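Local structure of hydrolase, NUDIX family (Clostridium perfringens ATCC 13124, 3F6A) at residues L20-K25 and K52-L57; G35-E38 and L42-E45; V102-T107 and A144-D149. The protein probably hydrolyses a nucleoside diphosphate linked to another group, as Nudix family enzymes do, although its own substrate is not established. All blocks are in the same frame, centred on the assembly; numbering follows the deposited sequence.

Contact 1 of 3, residues L20-K25 and K52-L57; sequences LLHLHK and KEEAGL
Leu20 and Leu57 reach toward each other tip to tip, and His22 crosses the carboxylate arm of Glu54 nearby, so that alternate side chains of one strand meet the last turn of a helix and the residues after it. The apolar part rests on a single methyl group. CD2 of Leu20 lies 3.8 Å from Leu57 CD1, and the same CD2 is 4.0 Å from Ala55 CB. Leu20 reaches this position because its CG stands opposite the backbone N (chi1 171°), which carries the branch off the strand toward the helix. Between Ala55 and Leu57 the chain turns at Gly56, whose positive phi takes it out of the helical conformation; a weak backbone hydrogen bond from Gly56 N to Lys52 O, 2.8 Å long, spans this turn.

On the polar side, His22 NE2 lies 3.5 Å from Glu54 OE1, with the ring and carboxylate planes 44° apart and the side chains nearly perpendicular. Each group has a firmer partner: His22 ND1 is hydrogen-bonded to the carbonyl O of Leu31, and Glu54 OE1 to the amide N of Gly34. Strand 30-36 therefore supplies the backbone groups that fix both the imidazole and the carboxylate. The extended glutamate chain delivers its OE1 to that strand from the helix.

Residues 35-56 fit the Nudix box, and in this family protein its loop-helix-loop arrangement agrees with the sequence; the contact joins the C-terminal end of the signature helix to strand 18-23. Leu33 of strand 30-36 touches His22, Glu54 and Ala55. On the apolar side, Leu122 of strand 122-125 packs against both Leu20 and Ala55, Trp124 adds to the cover of Leu20, and Ile13 of strand 7-15 lies against Leu57.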
ATOM      1  N   LEU A  20      17.893 -11.030  -4.142  1.00 18.89           N
ATOM      2  CA  LEU A  20      18.899 -10.428  -3.268  1.00 19.48           C
ATOM      3  C   LEU A  20      18.474 -10.061  -1.852  1.00 18.83           C
ATOM      4  O   LEU A  20      17.403  -9.505  -1.636  1.00 19.59           O
ATOM      5  CB  LEU A  20      19.458  -9.169  -3.942  1.00 19.93           C
ATOM      6  CG  LEU A  20      20.378  -8.270  -3.113  1.00 20.62           C
ATOM      7  CD1 LEU A  20      21.700  -8.993  -2.858  1.00 21.65           C
ATOM      8  CD2 LEU A  20      20.615  -6.962  -3.859  1.00 20.12           C
ATOM      9  N   LEU A  21      19.343 -10.364  -0.889  1.00 19.61           N
ATOM     10  CA  LEU A  21      19.107 -10.034   0.518  1.00 19.14           C
ATOM     11  C   LEU A  21      20.439  -9.555   1.084  1.00 18.43           C
ATOM     12  O   LEU A  21      21.488  -9.844   0.519  1.00 19.51           O
ATOM     13  CB  LEU A  21      18.652 -11.271   1.307  1.00 16.65           C
ATOM     14  CG  LEU A  21      17.358 -11.986   0.914  1.00 18.91           C
ATOM     15  CD1 LEU A  21      17.229 -13.272   1.717  1.00 19.49           C
ATOM     16  CD2 LEU A  21      16.158 -11.082   1.163  1.00 17.70           C
ATOM     17  N   HIS A  22      20.409  -8.818   2.188  1.00 20.58           N
ATOM     18  CA  HIS A  22      21.657  -8.382   2.798  1.00 21.05           C
ATOM     19  C   HIS A  22      21.569  -8.515   4.312  1.00 22.80           C
ATOM     20  O   HIS A  22      20.482  -8.450   4.882  1.00 23.23           O
ATOM     21  CB  HIS A  22      22.024  -6.950   2.351  1.00 18.07           C
ATOM     22  CG  HIS A  22      21.233  -5.855   3.004  1.00 18.30           C
ATOM     23  ND1 HIS A  22      19.992  -6.050   3.572  1.00 19.60           N
ATOM     24  CD2 HIS A  22      21.493  -4.530   3.125  1.00 15.89           C
ATOM     25  CE1 HIS A  22      19.523  -4.896   4.014  1.00 15.56           C
ATOM     26  NE2 HIS A  22      20.414  -3.959   3.755  1.00 20.28           N
ATOM     27  N   LEU A  23      22.712  -8.742   4.957  1.00 25.36           N
ATOM     28  CA  LEU A  23      22.760  -8.902   6.410  1.00 28.86           C
ATOM     29  C   LEU A  23      22.592  -7.539   7.079  1.00 30.32           C
ATOM     30  O   LEU A  23      23.459  -6.674   6.983  1.00 29.74           O
ATOM     31  CB  LEU A  23      24.096  -9.534   6.834  1.00 30.21           C
ATOM     32  CG  LEU A  23      24.098 -10.362   8.128  1.00 30.70           C
ATOM     33  CD1 LEU A  23      25.519 -10.802   8.441  1.00 33.51           C
ATOM     34  CD2 LEU A  23      23.534  -9.558   9.276  1.00 33.66           C
ATOM     35  N   HIS A  24      21.480  -7.356   7.778  1.00 33.14           N
ATOM     36  CA  HIS A  24      21.209  -6.082   8.424  1.00 37.71           C
ATOM     37  C   HIS A  24      22.333  -5.537   9.304  1.00 40.26           C
ATOM     38  O   HIS A  24      22.549  -4.328   9.347  1.00 40.42           O
ATOM     39  CB  HIS A  24      19.925  -6.164   9.251  1.00 38.30           C
ATOM     40  CG  HIS A  24      19.350  -4.823   9.581  1.00 39.20           C
ATOM     41  ND1 HIS A  24      18.652  -4.068   8.664  1.00 39.28           N
ATOM     42  CD2 HIS A  24      19.431  -4.069  10.703  1.00 39.63           C
ATOM     43  CE1 HIS A  24      18.330  -2.907   9.204  1.00 39.92           C
ATOM     44  NE2 HIS A  24      18.793  -2.882  10.442  1.00 39.53           N
ATOM     45  N   LYS A  25      23.045  -6.422   9.993  1.00 43.15           N
ATOM     46  CA  LYS A  25      24.132  -6.026  10.895  1.00 47.28           C
ATOM     47  C   LYS A  25      23.523  -5.402  12.153  1.00 48.32           C
ATOM     48  O   LYS A  25      22.525  -4.686  12.078  1.00 48.33           O
ATOM     49  CB  LYS A  25      25.101  -5.043  10.217  1.00 47.39           C
ATOM     50  CG  LYS A  25      24.852  -3.570  10.513  1.00 47.91           C
ATOM     51  CD  LYS A  25      26.025  -2.713  10.064  1.00 48.55           C
ATOM     52  CE  LYS A  25      26.262  -2.813   8.570  1.00 47.58           C
ATOM     53  NZ  LYS A  25      27.427  -1.979   8.163  1.00 50.47           N
ATOM     54  N   LYS A  52      19.831   1.692  -4.759  1.00 20.43           N
ATOM     55  CA  LYS A  52      21.081   2.303  -5.215  1.00 20.04           C
ATOM     56  C   LYS A  52      22.066   2.466  -4.057  1.00 19.43           C
ATOM     57  O   LYS A  52      23.255   2.188  -4.196  1.00 20.97           O
ATOM     58  CB  LYS A  52      20.791   3.675  -5.837  1.00 23.79           C
ATOM     59  CG  LYS A  52      21.919   4.230  -6.706  1.00 27.69           C
ATOM     60  CD  LYS A  52      22.126   3.371  -7.953  1.00 29.55           C
ATOM     61  CE  LYS A  52      23.067   4.029  -8.946  1.00 33.44           C
ATOM     62  NZ  LYS A  52      23.257   3.203 -10.170  1.00 33.43           N
ATOM     63  N   GLU A  53      21.569   2.914  -2.912  1.00 19.02           N
ATOM     64  CA  GLU A  53      22.427   3.123  -1.755  1.00 19.82           C
ATOM     65  C   GLU A  53      22.917   1.831  -1.097  1.00 19.94           C
ATOM     66  O   GLU A  53      24.085   1.731  -0.708  1.00 20.87           O
ATOM     67  CB  GLU A  53      21.707   3.993  -0.715  1.00 17.21           C
ATOM     68  CG  GLU A  53      21.286   5.366  -1.248  1.00 18.32           C
ATOM     69  CD  GLU A  53      20.566   6.224  -0.213  1.00 22.06           C
ATOM     70  OE1 GLU A  53      19.686   5.698   0.505  1.00 18.72           O
ATOM     71  OE2 GLU A  53      20.873   7.437  -0.122  1.00 20.88           O
ATOM     72  N   GLU A  54      22.048   0.830  -0.999  1.00 17.98           N
ATOM     73  CA  GLU A  54      22.430  -0.412  -0.342  1.00 19.54           C
ATOM     74  C   GLU A  54      23.085  -1.468  -1.227  1.00 19.29           C
ATOM     75  O   GLU A  54      23.731  -2.385  -0.715  1.00 18.61           O
ATOM     76  CB  GLU A  54      21.217  -1.005   0.385  1.00 20.66           C
ATOM     77  CG  GLU A  54      20.535   0.020   1.288  1.00 21.71           C
ATOM     78  CD  GLU A  54      19.488  -0.577   2.220  1.00 22.78           C
ATOM     79  OE1 GLU A  54      18.796  -1.539   1.824  1.00 22.59           O
ATOM     80  OE2 GLU A  54      19.347  -0.066   3.350  1.00 19.82           O
ATOM     81  N   ALA A  55      22.942  -1.341  -2.544  1.00 18.93           N
ATOM     82  CA  ALA A  55      23.539  -2.322  -3.441  1.00 19.43           C
ATOM     83  C   ALA A  55      24.083  -1.729  -4.737  1.00 18.89           C
ATOM     84  O   ALA A  55      24.575  -2.464  -5.586  1.00 18.91           O
ATOM     85  CB  ALA A  55      22.528  -3.413  -3.760  1.00 17.03           C
ATOM     86  N   GLY A  56      23.999  -0.408  -4.886  1.00 20.52           N
ATOM     87  CA  GLY A  56      24.489   0.234  -6.098  1.00 19.32           C
ATOM     88  C   GLY A  56      23.783  -0.301  -7.330  1.00 21.56           C
ATOM     89  O   GLY A  56      24.380  -0.426  -8.409  1.00 21.56           O
ATOM     90  N   LEU A  57      22.498  -0.608  -7.176  1.00 20.68           N
ATOM     91  CA  LEU A  57      21.713  -1.158  -8.276  1.00 20.18           C
ATOM     92  C   LEU A  57      20.636  -0.251  -8.843  1.00 21.27           C
ATOM     93  O   LEU A  57      20.030   0.551  -8.129  1.00 19.22           O
ATOM     94  CB  LEU A  57      21.024  -2.456  -7.839  1.00 18.90           C
ATOM     95  CG  LEU A  57      21.851  -3.659  -7.390  1.00 20.21           C
ATOM     96  CD1 LEU A  57      20.917  -4.753  -6.891  1.00 18.10           C
ATOM     97  CD2 LEU A  57      22.706  -4.161  -8.545  1.00 21.22           C
TER

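Contact 2 of 3, residues G35-E38 and L42-E45; sequences GHIE and LPEE
The CD1 methyl of Ile37 meets the CB-CG side of the Pro43 ring, 4.0 Å from Pro43 CG and equally far from Pro43 CB. The torsions of the isoleucine account for this reach. CG1 sits beside the backbone N, opposite the carbonyl carbon (chi1 -53°), and CD1 continues the chain fully extended, while the other branch, CG2, points to the backbone of the helix start and makes a looser approach, 4.2 Å from Leu42 O. The proline ring is puckered C-gamma exo, and it presents its CB-CG side to the methyl even though CB itself leaves the backbone away from residues 35-38.

These residues open the Nudix box, in which strand 30-36 passes through a short loop into the signature helix 43-55. Leu42 is the N-cap of that helix and Pro43 its first residue. Glu45 turns back along the first turn, and its OE1 accepts the amide of Leu42: N to OE1 is 3.1 Å, the N-H...O angle is a nearly straight 171°, and the donor comes on the anti side, 31° out of the carboxylate plane. A weak backbone bond from Glu45 N to Leu42 O, 2.9 Å long, accompanies it. The first side-chain bond of Leu42 points away from residues 35-38, and the side chain packs on Leu81 of strand 79-81. Val9 of strand 7-15 touches both Ile37 and Pro43, and Ile99 of the second subunit packs on Leu42 and Pro43.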
ATOM      1  N   GLY A  35      14.367   0.742   3.877  1.00 19.64           N
ATOM      2  CA  GLY A  35      14.676   1.771   4.855  1.00 19.30           C
ATOM      3  C   GLY A  35      13.560   2.793   4.927  1.00 18.68           C
ATOM      4  O   GLY A  35      12.516   2.621   4.300  1.00 17.85           O
ATOM      5  N   HIS A  36      13.788   3.861   5.681  1.00 19.27           N
ATOM      6  CA  HIS A  36      12.794   4.912   5.840  1.00 22.71           C
ATOM      7  C   HIS A  36      12.512   5.656   4.545  1.00 23.74           C
ATOM      8  O   HIS A  36      13.324   5.661   3.613  1.00 23.48           O
ATOM      9  CB  HIS A  36      13.237   5.910   6.917  1.00 24.81           C
ATOM     10  CG  HIS A  36      14.291   6.877   6.464  1.00 30.15           C
ATOM     11  ND1 HIS A  36      15.449   6.483   5.828  1.00 31.57           N
ATOM     12  CD2 HIS A  36      14.383   8.222   6.614  1.00 29.53           C
ATOM     13  CE1 HIS A  36      16.210   7.540   5.609  1.00 29.79           C
ATOM     14  NE2 HIS A  36      15.587   8.607   6.076  1.00 32.09           N
ATOM     15  N   ILE A  37      11.334   6.268   4.496  1.00 24.21           N
ATOM     16  CA  ILE A  37      10.906   7.050   3.348  1.00 24.16           C
ATOM     17  C   ILE A  37      11.169   8.502   3.731  1.00 25.89           C
ATOM     18  O   ILE A  37      10.823   8.926   4.835  1.00 25.23           O
ATOM     19  CB  ILE A  37       9.396   6.882   3.095  1.00 23.53           C
ATOM     20  CG1 ILE A  37       9.038   5.396   2.999  1.00 22.14           C
ATOM     21  CG2 ILE A  37       8.997   7.609   1.817  1.00 19.86           C
ATOM     22  CD1 ILE A  37       7.542   5.144   2.825  1.00 18.85           C
ATOM     23  N   GLU A  38      11.785   9.274   2.846  1.00 26.82           N
ATOM     24  CA  GLU A  38      12.033  10.666   3.195  1.00 29.44           C
ATOM     25  C   GLU A  38      10.710  11.415   3.154  1.00 30.31           C
ATOM     26  O   GLU A  38       9.810  11.062   2.386  1.00 28.23           O
ATOM     27  CB  GLU A  38      13.024  11.306   2.223  1.00 31.42           C
ATOM     28  CG  GLU A  38      13.670  12.581   2.761  1.00 34.82           C
ATOM     29  CD  GLU A  38      13.034  13.849   2.233  1.00 38.75           C
ATOM     30  OE1 GLU A  38      12.981  14.012   0.996  1.00 43.61           O
ATOM     31  OE2 GLU A  38      12.596  14.687   3.053  1.00 37.62           O
ATOM     32  N   LEU A  42       8.101   9.758  -2.369  1.00 19.66           N
ATOM     33  CA  LEU A  42       7.138   8.689  -2.633  1.00 20.39           C
ATOM     34  C   LEU A  42       7.734   7.357  -2.207  1.00 20.66           C
ATOM     35  O   LEU A  42       8.936   7.132  -2.366  1.00 19.36           O
ATOM     36  CB  LEU A  42       6.806   8.606  -4.125  1.00 19.82           C
ATOM     37  CG  LEU A  42       6.287   9.833  -4.878  1.00 21.41           C
ATOM     38  CD1 LEU A  42       6.159   9.476  -6.359  1.00 20.02           C
ATOM     39  CD2 LEU A  42       4.951  10.286  -4.304  1.00 21.24           C
ATOM     40  N   PRO A  43       6.902   6.451  -1.667  1.00 21.12           N
ATOM     41  CA  PRO A  43       7.409   5.142  -1.238  1.00 20.38           C
ATOM     42  C   PRO A  43       8.206   4.455  -2.352  1.00 20.12           C
ATOM     43  O   PRO A  43       9.186   3.767  -2.083  1.00 20.20           O
ATOM     44  CB  PRO A  43       6.132   4.376  -0.885  1.00 20.45           C
ATOM     45  CG  PRO A  43       5.220   5.471  -0.365  1.00 21.16           C
ATOM     46  CD  PRO A  43       5.458   6.583  -1.374  1.00 22.27           C
ATOM     47  N   GLU A  44       7.783   4.648  -3.599  1.00 20.03           N
ATOM     48  CA  GLU A  44       8.465   4.031  -4.735  1.00 20.25           C
ATOM     49  C   GLU A  44       9.837   4.642  -4.998  1.00 19.63           C
ATOM     50  O   GLU A  44      10.766   3.939  -5.393  1.00 17.62           O
ATOM     51  CB  GLU A  44       7.603   4.139  -5.996  1.00 20.62           C
ATOM     52  CG  GLU A  44       7.240   5.562  -6.399  1.00 20.14           C
ATOM     53  CD  GLU A  44       6.154   5.602  -7.467  1.00 23.14           C
ATOM     54  OE1 GLU A  44       6.479   5.834  -8.650  1.00 24.80           O
ATOM     55  OE2 GLU A  44       4.973   5.387  -7.123  1.00 19.50           O
ATOM     56  N   GLU A  45       9.962   5.949  -4.788  1.00 20.12           N
ATOM     57  CA  GLU A  45      11.242   6.615  -5.003  1.00 20.19           C
ATOM     58  C   GLU A  45      12.195   6.138  -3.918  1.00 19.52           C
ATOM     59  O   GLU A  45      13.393   6.008  -4.152  1.00 16.97           O
ATOM     60  CB  GLU A  45      11.073   8.134  -4.944  1.00 21.13           C
ATOM     61  CG  GLU A  45      10.113   8.657  -6.005  1.00 25.30           C
ATOM     62  CD  GLU A  45       9.925  10.162  -5.957  1.00 28.81           C
ATOM     63  OE1 GLU A  45       9.776  10.712  -4.842  1.00 26.61           O
ATOM     64  OE2 GLU A  45       9.908  10.795  -7.040  1.00 31.62           O
TER

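Contact 3 of 3, residues V102-T107 and A144-D149; sequences VYYATT and ATEALD
Tyr104 carries this contact alone on the strand side, laying its ring against Ala147 and sending its hydroxyl to Glu146. Ahead of it, Val102 packs on Met143, one turn before Ala147 in the same helix. Tyr103 faces the other side of the sheet, where it meets Cys47 of helix 43-55.

At Tyr104 the direction reverses. CG stands beside the backbone N and opposite the carbonyl carbon (chi1 -63°), placing one ring face under the helix. The methyl CB of Ala147 sits over that face, 4.0 Å from the ring centroid and 13° off its normal, a CH-pi contact shifted somewhat toward the rim. The backbone lies equally close, with Ala147 CA 3.9 Å from Tyr104 CD2; these two residues are also the closest pair of CA atoms across the contact, at 5.8 Å. At the far end, Tyr104 OH donates a short hydrogen bond of 2.6 Å to Glu146 OE1, using the anti side of the carboxylate. That oxygen lies at the ring edge, in the ring plane, while the carboxylate is turned 78° against the ring. Glu146 CB also nears the hydroxyl, at 3.6 Å from Tyr104 OH. A second hydrogen bond, from His86 NE2, grips the same OE1, so two hydrogen bonds meet at that oxygen.

Beyond the tyrosine, Ala105 points away from the helix, Thr106 touches Leu151, and Thr107 OG1 is hydrogen-bonded to Asn58 O. Strand 98-106 runs parallel to strand 7-15, whose Phe12 touches Val102 and Ala147, and antiparallel to strand 86-90. With helix 43-55 on the Tyr103 side and helix 138-150 on the Tyr104 side, the strand forms part of the middle layer of the alpha-beta-alpha sandwich characteristic of Nudix proteins.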
ATOM      1  N   VAL A 102       6.053  -3.315   1.009  1.00 17.76           N
ATOM      2  CA  VAL A 102       6.890  -4.253   0.271  1.00 16.81           C
ATOM      3  C   VAL A 102       6.697  -4.238  -1.235  1.00 17.49           C
ATOM      4  O   VAL A 102       5.581  -4.361  -1.726  1.00 15.60           O
ATOM      5  CB  VAL A 102       6.655  -5.685   0.768  1.00 16.45           C
ATOM      6  CG1 VAL A 102       7.605  -6.644   0.067  1.00 18.50           C
ATOM      7  CG2 VAL A 102       6.848  -5.738   2.263  1.00 17.23           C
ATOM      8  N   TYR A 103       7.807  -4.113  -1.959  1.00 17.51           N
ATOM      9  CA  TYR A 103       7.797  -4.081  -3.415  1.00 18.78           C
ATOM     10  C   TYR A 103       8.708  -5.162  -3.973  1.00 18.08           C
ATOM     11  O   TYR A 103       9.676  -5.567  -3.325  1.00 18.76           O
ATOM     12  CB  TYR A 103       8.303  -2.725  -3.916  1.00 19.02           C
ATOM     13  CG  TYR A 103       7.423  -1.553  -3.569  1.00 19.51           C
ATOM     14  CD1 TYR A 103       6.541  -1.018  -4.507  1.00 22.75           C
ATOM     15  CD2 TYR A 103       7.471  -0.971  -2.298  1.00 23.44           C
ATOM     16  CE1 TYR A 103       5.727   0.069  -4.192  1.00 22.21           C
ATOM     17  CE2 TYR A 103       6.661   0.119  -1.976  1.00 23.63           C
ATOM     18  CZ  TYR A 103       5.793   0.628  -2.929  1.00 24.47           C
ATOM     19  OH  TYR A 103       4.990   1.698  -2.622  1.00 31.42           O
ATOM     20  N   TYR A 104       8.395  -5.631  -5.178  1.00 18.04           N
ATOM     21  CA  TYR A 104       9.218  -6.629  -5.847  1.00 17.71           C
ATOM     22  C   TYR A 104       9.759  -5.923  -7.085  1.00 18.46           C
ATOM     23  O   TYR A 104       9.072  -5.089  -7.675  1.00 19.04           O
ATOM     24  CB  TYR A 104       8.394  -7.861  -6.258  1.00 18.93           C
ATOM     25  CG  TYR A 104       7.784  -8.642  -5.101  1.00 16.73           C
ATOM     26  CD1 TYR A 104       8.276  -8.516  -3.801  1.00 16.47           C
ATOM     27  CD2 TYR A 104       6.728  -9.524  -5.318  1.00 18.73           C
ATOM     28  CE1 TYR A 104       7.730  -9.255  -2.743  1.00 18.38           C
ATOM     29  CE2 TYR A 104       6.174 -10.266  -4.274  1.00 19.30           C
ATOM     30  CZ  TYR A 104       6.680 -10.127  -2.989  1.00 17.80           C
ATOM     31  OH  TYR A 104       6.126 -10.864  -1.963  1.00 18.64           O
ATOM     32  N   ALA A 105      10.986  -6.246  -7.472  1.00 18.47           N
ATOM     33  CA  ALA A 105      11.601  -5.610  -8.631  1.00 18.62           C
ATOM     34  C   ALA A 105      12.632  -6.511  -9.295  1.00 20.12           C
ATOM     35  O   ALA A 105      12.951  -7.584  -8.799  1.00 16.65           O
ATOM     36  CB  ALA A 105      12.265  -4.309  -8.209  1.00 16.46           C
ATOM     37  N   THR A 106      13.153  -6.048 -10.426  1.00 21.09           N
ATOM     38  CA  THR A 106      14.162  -6.784 -11.169  1.00 22.46           C
ATOM     39  C   THR A 106      15.386  -5.894 -11.369  1.00 22.26           C
ATOM     40  O   THR A 106      15.295  -4.672 -11.255  1.00 23.72           O
ATOM     41  CB  THR A 106      13.633  -7.193 -12.557  1.00 23.61           C
ATOM     42  OG1 THR A 106      13.259  -6.015 -13.283  1.00 23.89           O
ATOM     43  CG2 THR A 106      12.420  -8.111 -12.425  1.00 24.28           C
ATOM     44  N   THR A 107      16.526  -6.517 -11.657  1.00 22.92           N
ATOM     45  CA  THR A 107      17.770  -5.798 -11.926  1.00 22.90           C
ATOM     46  C   THR A 107      18.550  -6.640 -12.946  1.00 24.39           C
ATOM     47  O   THR A 107      18.292  -7.833 -13.097  1.00 22.61           O
ATOM     48  CB  THR A 107      18.601  -5.572 -10.640  1.00 23.81           C
ATOM     49  OG1 THR A 107      19.560  -4.529 -10.870  1.00 22.50           O
ATOM     50  CG2 THR A 107      19.316  -6.835 -10.221  1.00 22.83           C
ATOM     51  N   ALA A 144      10.459 -13.667  -0.635  1.00 19.50           N
ATOM     52  CA  ALA A 144      11.554 -13.814  -1.586  1.00 19.20           C
ATOM     53  C   ALA A 144      11.147 -14.856  -2.625  1.00 21.42           C
ATOM     54  O   ALA A 144      11.463 -14.735  -3.809  1.00 20.26           O
ATOM     55  CB  ALA A 144      12.828 -14.249  -0.858  1.00 20.05           C
ATOM     56  N   THR A 145      10.423 -15.873  -2.169  1.00 21.70           N
ATOM     57  CA  THR A 145       9.952 -16.933  -3.050  1.00 21.42           C
ATOM     58  C   THR A 145       8.855 -16.403  -3.966  1.00 21.44           C
ATOM     59  O   THR A 145       8.817 -16.735  -5.152  1.00 19.91           O
ATOM     60  CB  THR A 145       9.425 -18.123  -2.234  1.00 21.07           C
ATOM     61  OG1 THR A 145      10.481 -18.624  -1.406  1.00 22.58           O
ATOM     62  CG2 THR A 145       8.938 -19.234  -3.149  1.00 22.97           C
ATOM     63  N   GLU A 146       7.964 -15.577  -3.422  1.00 19.28           N
ATOM     64  CA  GLU A 146       6.904 -15.000  -4.236  1.00 19.05           C
ATOM     65  C   GLU A 146       7.545 -14.113  -5.297  1.00 18.10           C
ATOM     66  O   GLU A 146       7.144 -14.128  -6.457  1.00 16.81           O
ATOM     67  CB  GLU A 146       5.952 -14.147  -3.396  1.00 20.56           C
ATOM     68  CG  GLU A 146       5.229 -14.887  -2.289  1.00 22.79           C
ATOM     69  CD  GLU A 146       4.192 -14.015  -1.613  1.00 24.04           C
ATOM     70  OE1 GLU A 146       4.309 -12.770  -1.706  1.00 25.50           O
ATOM     71  OE2 GLU A 146       3.267 -14.570  -0.982  1.00 23.41           O
ATOM     72  N   ALA A 147       8.542 -13.332  -4.890  1.00 19.09           N
ATOM     73  CA  ALA A 147       9.232 -12.442  -5.824  1.00 21.10           C
ATOM     74  C   ALA A 147       9.810 -13.266  -6.974  1.00 21.44           C
ATOM     75  O   ALA A 147       9.689 -12.889  -8.140  1.00 22.11           O
ATOM     76  CB  ALA A 147      10.347 -11.670  -5.105  1.00 18.54           C
ATOM     77  N   LEU A 148      10.432 -14.395  -6.643  1.00 23.47           N
ATOM     78  CA  LEU A 148      11.010 -15.269  -7.659  1.00 24.63           C
ATOM     79  C   LEU A 148       9.935 -15.872  -8.559  1.00 25.35           C
ATOM     80  O   LEU A 148      10.077 -15.875  -9.782  1.00 25.20           O
ATOM     81  CB  LEU A 148      11.830 -16.387  -7.004  1.00 24.90           C
ATOM     82  CG  LEU A 148      13.229 -16.000  -6.516  1.00 22.07           C
ATOM     83  CD1 LEU A 148      13.820 -17.108  -5.654  1.00 23.90           C
ATOM     84  CD2 LEU A 148      14.119 -15.723  -7.713  1.00 22.78           C
ATOM     85  N   ASP A 149       8.861 -16.381  -7.960  1.00 27.32           N
ATOM     86  CA  ASP A 149       7.777 -16.977  -8.739  1.00 28.73           C
ATOM     87  C   ASP A 149       7.173 -15.953  -9.696  1.00 29.55           C
ATOM     88  O   ASP A 149       6.769 -16.296 -10.809  1.00 28.44           O
ATOM     89  CB  ASP A 149       6.659 -17.509  -7.832  1.00 29.97           C
ATOM     90  CG  ASP A 149       7.102 -18.670  -6.966  1.00 29.92           C
ATOM     91  OD1 ASP A 149       8.061 -19.374  -7.340  1.00 32.36           O
ATOM     92  OD2 ASP A 149       6.478 -18.893  -5.907  1.00 34.09           O
TER

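How the contacts relate
Contacts 1 and 2 anchor the two ends of helix 43-55, the Nudix box helix on which enzymes of this family generally carry metal-binding glutamates; their centres are 15 Å apart and their nearest atoms about 5 Å. Both join the helix to neighbouring strands, 18-23 and 30-36. Contact 3 attaches helix 138-150 to the other face of the sheet, its centre 15 Å from contact 1 and 18 Å from contact 2. Direct touches link it to both: Leu57 CD2 lies 3.9 Å from Thr107 OG1, and Pro43 CB lies 3.4 Å from Tyr103 OH. Segment 102-107 thereby touches the start of the signature helix and, just past its end, Leu57.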